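Local coordinates for protein PfEMP1 variant 1 of strain MC (Plasmodium falciparum, PDB 5LGD) that probably binds receptors on host cells as part of a large parasite surface protein, of which this helical chain is a piece of a DBL domain, at residues A9-D21 with L86-I99. Numbering follows the deposited sequence.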
loop_
_atom_site.group_PDB
_atom_site.type_symbol
_atom_site.label_atom_id
_atom_site.label_comp_id
_atom_site.label_asym_id
_atom_site.label_seq_id
_atom_site.Cartn_x
_atom_site.Cartn_y
_atom_site.Cartn_z
ATOM N N ALA B 9 1.295 24.543 11.772
ATOM C CA ALA B 9 0.978 25.940 11.417
ATOM C C ALA B 9 1.944 26.919 12.080
ATOM O O ALA B 9 2.453 27.828 11.413
ATOM C CB ALA B 9 -0.446 26.275 11.829
ATOM N N PHE B 10 2.194 26.730 13.404
ATOM C CA PHE B 10 3.085 27.596 14.158
ATOM C C PHE B 10 4.511 27.546 13.641
ATOM O O PHE B 10 5.131 28.597 13.445
ATOM C CB PHE B 10 3.029 27.282 15.663
ATOM C CG PHE B 10 3.931 28.181 16.466
ATOM C CD1 PHE B 10 3.506 29.437 16.864
ATOM C CD2 PHE B 10 5.219 27.777 16.806
ATOM C CE1 PHE B 10 4.361 30.290 17.561
ATOM C CE2 PHE B 10 6.057 28.613 17.544
ATOM C CZ PHE B 10 5.637 29.875 17.881
ATOM N N PHE B 11 5.027 26.318 13.450
ATOM C CA PHE B 11 6.374 26.033 12.952
ATOM C C PHE B 11 6.735 26.878 11.700
ATOM O O PHE B 11 7.772 27.545 11.677
ATOM C CB PHE B 11 6.528 24.511 12.670
ATOM C CG PHE B 11 7.893 24.082 12.183
ATOM C CD1 PHE B 11 8.253 24.228 10.844
ATOM C CD2 PHE B 11 8.837 23.580 13.071
ATOM C CE1 PHE B 11 9.531 23.867 10.405
ATOM C CE2 PHE B 11 10.103 23.173 12.623
ATOM C CZ PHE B 11 10.452 23.355 11.308
ATOM N N TRP B 12 5.875 26.850 10.680
ATOM C CA TRP B 12 6.126 27.545 9.425
ATOM C C TRP B 12 5.957 29.031 9.521
ATOM O O TRP B 12 6.771 29.761 8.958
ATOM C CB TRP B 12 5.290 26.931 8.305
ATOM C CG TRP B 12 5.796 25.556 8.025
ATOM C CD1 TRP B 12 5.193 24.373 8.343
ATOM C CD2 TRP B 12 7.103 25.225 7.540
ATOM N NE1 TRP B 12 6.010 23.324 8.003
ATOM C CE2 TRP B 12 7.183 23.820 7.486
ATOM C CE3 TRP B 12 8.179 25.985 7.058
ATOM C CZ2 TRP B 12 8.304 23.159 7.004
ATOM C CZ3 TRP B 12 9.294 25.326 6.597
ATOM C CH2 TRP B 12 9.348 23.930 6.570
ATOM N N MET B 13 4.999 29.479 10.320
ATOM C CA MET B 13 4.775 30.894 10.608
ATOM C C MET B 13 6.017 31.510 11.281
ATOM O O MET B 13 6.401 32.622 10.935
ATOM C CB MET B 13 3.566 31.038 11.547
ATOM C CG MET B 13 3.061 32.461 11.654
ATOM S SD MET B 13 2.525 32.876 13.323
ATOM C CE MET B 13 4.051 32.573 14.273
ATOM N N TRP B 14 6.600 30.815 12.263
ATOM C CA TRP B 14 7.762 31.280 13.020
ATOM C C TRP B 14 8.970 31.390 12.091
ATOM O O TRP B 14 9.649 32.425 12.092
ATOM C CB TRP B 14 8.049 30.369 14.224
ATOM C CG TRP B 14 9.190 30.845 15.065
ATOM C CD1 TRP B 14 9.107 31.551 16.232
ATOM C CD2 TRP B 14 10.592 30.646 14.814
ATOM N NE1 TRP B 14 10.370 31.822 16.709
ATOM C CE2 TRP B 14 11.299 31.294 15.847
ATOM C CE3 TRP B 14 11.322 29.988 13.807
ATOM C CZ2 TRP B 14 12.695 31.327 15.889
ATOM C CZ3 TRP B 14 12.709 30.025 13.856
ATOM C CH2 TRP B 14 13.377 30.675 14.896
ATOM N N VAL B 15 9.233 30.328 11.319
ATOM C CA VAL B 15 10.301 30.229 10.313
ATOM C C VAL B 15 10.162 31.395 9.306
ATOM O O VAL B 15 11.122 32.135 9.074
ATOM C CB VAL B 15 10.303 28.826 9.634
ATOM C CG1 VAL B 15 11.120 28.829 8.340
ATOM C CG2 VAL B 15 10.832 27.760 10.592
ATOM N N HIS B 16 8.963 31.571 8.737
ATOM C CA HIS B 16 8.678 32.647 7.806
ATOM C C HIS B 16 8.947 34.042 8.423
ATOM O O HIS B 16 9.675 34.855 7.837
ATOM C CB HIS B 16 7.207 32.536 7.332
ATOM C CG HIS B 16 6.758 33.726 6.557
ATOM N ND1 HIS B 16 6.104 34.777 7.171
ATOM C CD2 HIS B 16 6.901 34.006 5.245
ATOM C CE1 HIS B 16 5.867 35.651 6.216
ATOM N NE2 HIS B 16 6.312 35.221 5.041
ATOM N N ASP B 17 8.330 34.321 9.582
ATOM C CA ASP B 17 8.482 35.605 10.278
ATOM C C ASP B 17 9.936 35.868 10.732
ATOM O O ASP B 17 10.358 37.018 10.712
ATOM C CB ASP B 17 7.523 35.684 11.486
ATOM C CG ASP B 17 6.042 35.603 11.146
ATOM O OD1 ASP B 17 5.700 35.537 9.935
ATOM O OD2 ASP B 17 5.232 35.573 12.076
ATOM N N MET B 18 10.712 34.826 11.104
ATOM C CA MET B 18 12.087 35.109 11.493
ATOM C C MET B 18 12.925 35.492 10.242
ATOM O O MET B 18 13.689 36.468 10.301
ATOM C CB MET B 18 12.700 34.019 12.403
ATOM C CG MET B 18 13.514 32.969 11.706
ATOM S SD MET B 18 15.212 33.534 11.486
ATOM C CE MET B 18 15.873 32.125 10.778
ATOM N N LEU B 19 12.677 34.827 9.099
ATOM C CA LEU B 19 13.373 35.104 7.832
ATOM C C LEU B 19 13.084 36.500 7.340
ATOM O O LEU B 19 13.994 37.193 6.858
ATOM C CB LEU B 19 12.998 34.061 6.769
ATOM C CG LEU B 19 13.528 32.624 7.047
ATOM C CD1 LEU B 19 13.034 31.645 5.997
ATOM C CD2 LEU B 19 15.025 32.593 7.077
ATOM N N ILE B 20 11.828 36.932 7.555
ATOM C CA ILE B 20 11.305 38.238 7.200
ATOM C C ILE B 20 11.914 39.296 8.111
ATOM O O ILE B 20 12.346 40.332 7.629
ATOM C CB ILE B 20 9.735 38.228 7.130
ATOM C CG1 ILE B 20 9.208 37.434 5.882
ATOM C CG2 ILE B 20 9.129 39.630 7.111
ATOM C CD1 ILE B 20 9.906 37.609 4.608
ATOM N N ASP B 21 11.987 39.027 9.397
ATOM C CA ASP B 21 12.600 39.922 10.378
ATOM C C ASP B 21 14.085 40.103 10.071
ATOM O O ASP B 21 14.580 41.227 10.067
ATOM C CB ASP B 21 12.374 39.400 11.793
ATOM C CG ASP B 21 10.962 39.490 12.337
ATOM O OD1 ASP B 21 10.161 40.263 11.785
ATOM O OD2 ASP B 21 10.678 38.827 13.354
ATOM N N LEU B 86 14.206 16.995 10.445
ATOM C CA LEU B 86 14.300 18.451 10.557
ATOM C C LEU B 86 15.222 19.044 9.477
ATOM O O LEU B 86 14.890 20.061 8.870
ATOM C CB LEU B 86 14.905 18.791 11.941
ATOM C CG LEU B 86 14.098 19.665 12.920
ATOM C CD1 LEU B 86 14.997 20.265 13.937
ATOM C CD2 LEU B 86 13.350 20.796 12.214
ATOM N N GLN B 87 16.402 18.425 9.296
ATOM C CA GLN B 87 17.400 18.839 8.339
ATOM C C GLN B 87 16.878 18.771 6.925
ATOM O O GLN B 87 17.048 19.742 6.209
ATOM C CB GLN B 87 18.679 18.032 8.504
ATOM C CG GLN B 87 19.843 18.512 7.664
ATOM C CD GLN B 87 21.122 18.080 8.306
ATOM O OE1 GLN B 87 21.885 18.903 8.811
ATOM N NE2 GLN B 87 21.338 16.775 8.378
ATOM N N THR B 88 16.203 17.667 6.534
ATOM C CA THR B 88 15.599 17.515 5.200
ATOM C C THR B 88 14.591 18.651 4.967
ATOM O O THR B 88 14.612 19.305 3.934
ATOM C CB THR B 88 14.905 16.128 5.091
ATOM O OG1 THR B 88 15.871 15.109 5.301
ATOM C CG2 THR B 88 14.205 15.898 3.733
ATOM N N LEU B 89 13.720 18.877 5.949
ATOM C CA LEU B 89 12.631 19.859 5.913
ATOM C C LEU B 89 13.087 21.313 5.700
ATOM O O LEU B 89 12.395 22.124 5.053
ATOM C CB LEU B 89 11.905 19.693 7.251
ATOM C CG LEU B 89 10.433 20.051 7.395
ATOM C CD1 LEU B 89 9.515 19.399 6.291
ATOM C CD2 LEU B 89 9.977 19.669 8.807
ATOM N N LEU B 90 14.275 21.624 6.217
ATOM C CA LEU B 90 14.825 22.975 6.203
ATOM C C LEU B 90 15.931 23.199 5.194
ATOM O O LEU B 90 16.416 24.318 5.107
ATOM C CB LEU B 90 15.259 23.372 7.627
ATOM C CG LEU B 90 14.104 23.426 8.623
ATOM C CD1 LEU B 90 14.594 23.556 10.043
ATOM C CD2 LEU B 90 13.123 24.559 8.278
ATOM N N MET B 91 16.286 22.183 4.377
ATOM C CA MET B 91 17.243 22.350 3.281
ATOM C C MET B 91 16.699 23.497 2.420
ATOM O O MET B 91 15.476 23.630 2.289
ATOM C CB MET B 91 17.359 21.061 2.436
ATOM C CG MET B 91 18.151 19.941 3.116
ATOM S SD MET B 91 19.799 20.465 3.673
ATOM C CE MET B 91 20.698 20.592 2.059
ATOM N N LYS B 92 17.590 24.396 1.964
ATOM C CA LYS B 92 17.226 25.606 1.217
ATOM C C LYS B 92 16.088 25.439 0.170
ATOM O O LYS B 92 15.102 26.169 0.265
ATOM C CB LYS B 92 18.469 26.247 0.567
ATOM C CG LYS B 92 18.173 27.564 -0.165
ATOM C CD LYS B 92 19.415 28.148 -0.848
ATOM C CE LYS B 92 19.857 27.430 -2.107
ATOM N NZ LYS B 92 18.886 27.603 -3.224
ATOM N N ASP B 93 16.221 24.520 -0.823
ATOM C CA ASP B 93 15.216 24.385 -1.889
ATOM C C ASP B 93 13.839 23.976 -1.388
ATOM O O ASP B 93 12.848 24.549 -1.853
ATOM C CB ASP B 93 15.673 23.461 -3.018
ATOM C CG ASP B 93 16.976 23.829 -3.729
ATOM O OD1 ASP B 93 17.292 25.048 -3.830
ATOM O OD2 ASP B 93 17.657 22.909 -4.218
ATOM N N LEU B 94 13.749 23.005 -0.438
ATOM C CA LEU B 94 12.440 22.635 0.111
ATOM C C LEU B 94 11.876 23.746 0.993
ATOM O O LEU B 94 10.676 23.984 0.982
ATOM C CB LEU B 94 12.505 21.311 0.909
ATOM C CG LEU B 94 11.188 20.804 1.539
ATOM C CD1 LEU B 94 10.093 20.629 0.499
ATOM C CD2 LEU B 94 11.400 19.436 2.235
ATOM N N LEU B 95 12.729 24.382 1.800
ATOM C CA LEU B 95 12.316 25.473 2.677
ATOM C C LEU B 95 11.582 26.596 1.888
ATOM O O LEU B 95 10.515 27.044 2.300
ATOM C CB LEU B 95 13.536 26.045 3.419
ATOM C CG LEU B 95 13.290 27.266 4.274
ATOM C CD1 LEU B 95 12.241 26.974 5.313
ATOM C CD2 LEU B 95 14.547 27.673 4.990
ATOM N N LEU B 96 12.163 27.023 0.773
ATOM C CA LEU B 96 11.658 28.071 -0.087
ATOM C C LEU B 96 10.359 27.603 -0.767
ATOM O O LEU B 96 9.404 28.386 -0.890
ATOM C CB LEU B 96 12.765 28.434 -1.135
ATOM C CG LEU B 96 13.757 29.624 -0.855
ATOM C CD1 LEU B 96 13.915 29.972 0.594
ATOM C CD2 LEU B 96 15.102 29.441 -1.539
ATOM N N GLU B 97 10.294 26.314 -1.160
ATOM C CA GLU B 97 9.061 25.777 -1.740
ATOM C C GLU B 97 7.876 25.846 -0.740
ATOM O O GLU B 97 6.776 26.213 -1.124
ATOM C CB GLU B 97 9.255 24.307 -2.048
ATOM C CG GLU B 97 9.493 23.946 -3.479
ATOM C CD GLU B 97 9.578 22.438 -3.535
ATOM O OE1 GLU B 97 10.546 21.923 -4.137
ATOM O OE2 GLU B 97 8.725 21.776 -2.894
ATOM N N ILE B 98 8.092 25.399 0.512
ATOM C CA ILE B 98 7.040 25.347 1.537
ATOM C C ILE B 98 6.561 26.767 1.859
ATOM O O ILE B 98 5.362 27.023 1.829
ATOM C CB ILE B 98 7.515 24.547 2.773
ATOM C CG1 ILE B 98 7.621 23.041 2.413
ATOM C CG2 ILE B 98 6.624 24.783 4.019
ATOM C CD1 ILE B 98 8.372 22.202 3.437
ATOM N N ILE B 99 7.500 27.697 2.051
ATOM C CA ILE B 99 7.167 29.111 2.317
ATOM C C ILE B 99 6.334 29.678 1.211
ATOM O O ILE B 99 5.289 30.232 1.520
ATOM C CB ILE B 99 8.379 29.978 2.674
ATOM C CG1 ILE B 99 8.912 29.516 4.061
ATOM C CG2 ILE B 99 7.990 31.474 2.731
ATOM C CD1 ILE B 99 10.226 29.920 4.332
#
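His16, whose CD2 edge meets Ile99 CG2 at 3.7 Å, gives its ND1 N-H to Asp17 OD1 (2.9 Å, 162°), with the oxygen close to the imidazole plane. NE2 is hydrogen-bonded to Glu108 OE1 and the ring stacks on Tyr103, so the imidazole is fixed in rotation. The rest of the contact is apolar and centres on Trp12. Its CB already points at segment 86-99, and with CG anti to the carbonyl carbon (chi1 -68°) the indole is carried in among Leu89, Leu90, Leu95 and Ile98, a knob-into-hole fit. Ile98 CG2 sits almost exactly over the six-membered ring of Trp12, 3.4 Å from its centroid, a CH-pi contact; Phe11 CD1, from the same helix as Trp12, lies over the opposite face, so the indole is held between the two. At the indole edge, Trp12 CZ3 touches Leu95 CD1 at 3.6 Å. Trp12 CZ2 touches Leu89 CG at 3.8 Å. That same Leu95 methyl also packs on Val15 CG1, and one turn on in helix 7-29, Leu19 CD1 meets Ile99 CD1 at 3.7 Å. Phe11 turns its ring edge, through CZ, to Leu86 CD2 (4.0 Å) and also meets an aromatic side chain of another protein's chain edge-to-face. Overall, segment 9-21 packs against both helix 82-90 and helix 92-103, which join at Met91, the N-cap of the second; it crosses segment 92-99 at -104°, with helices 106-118 and 144-162 packed on Ile99 and Leu19 respectively.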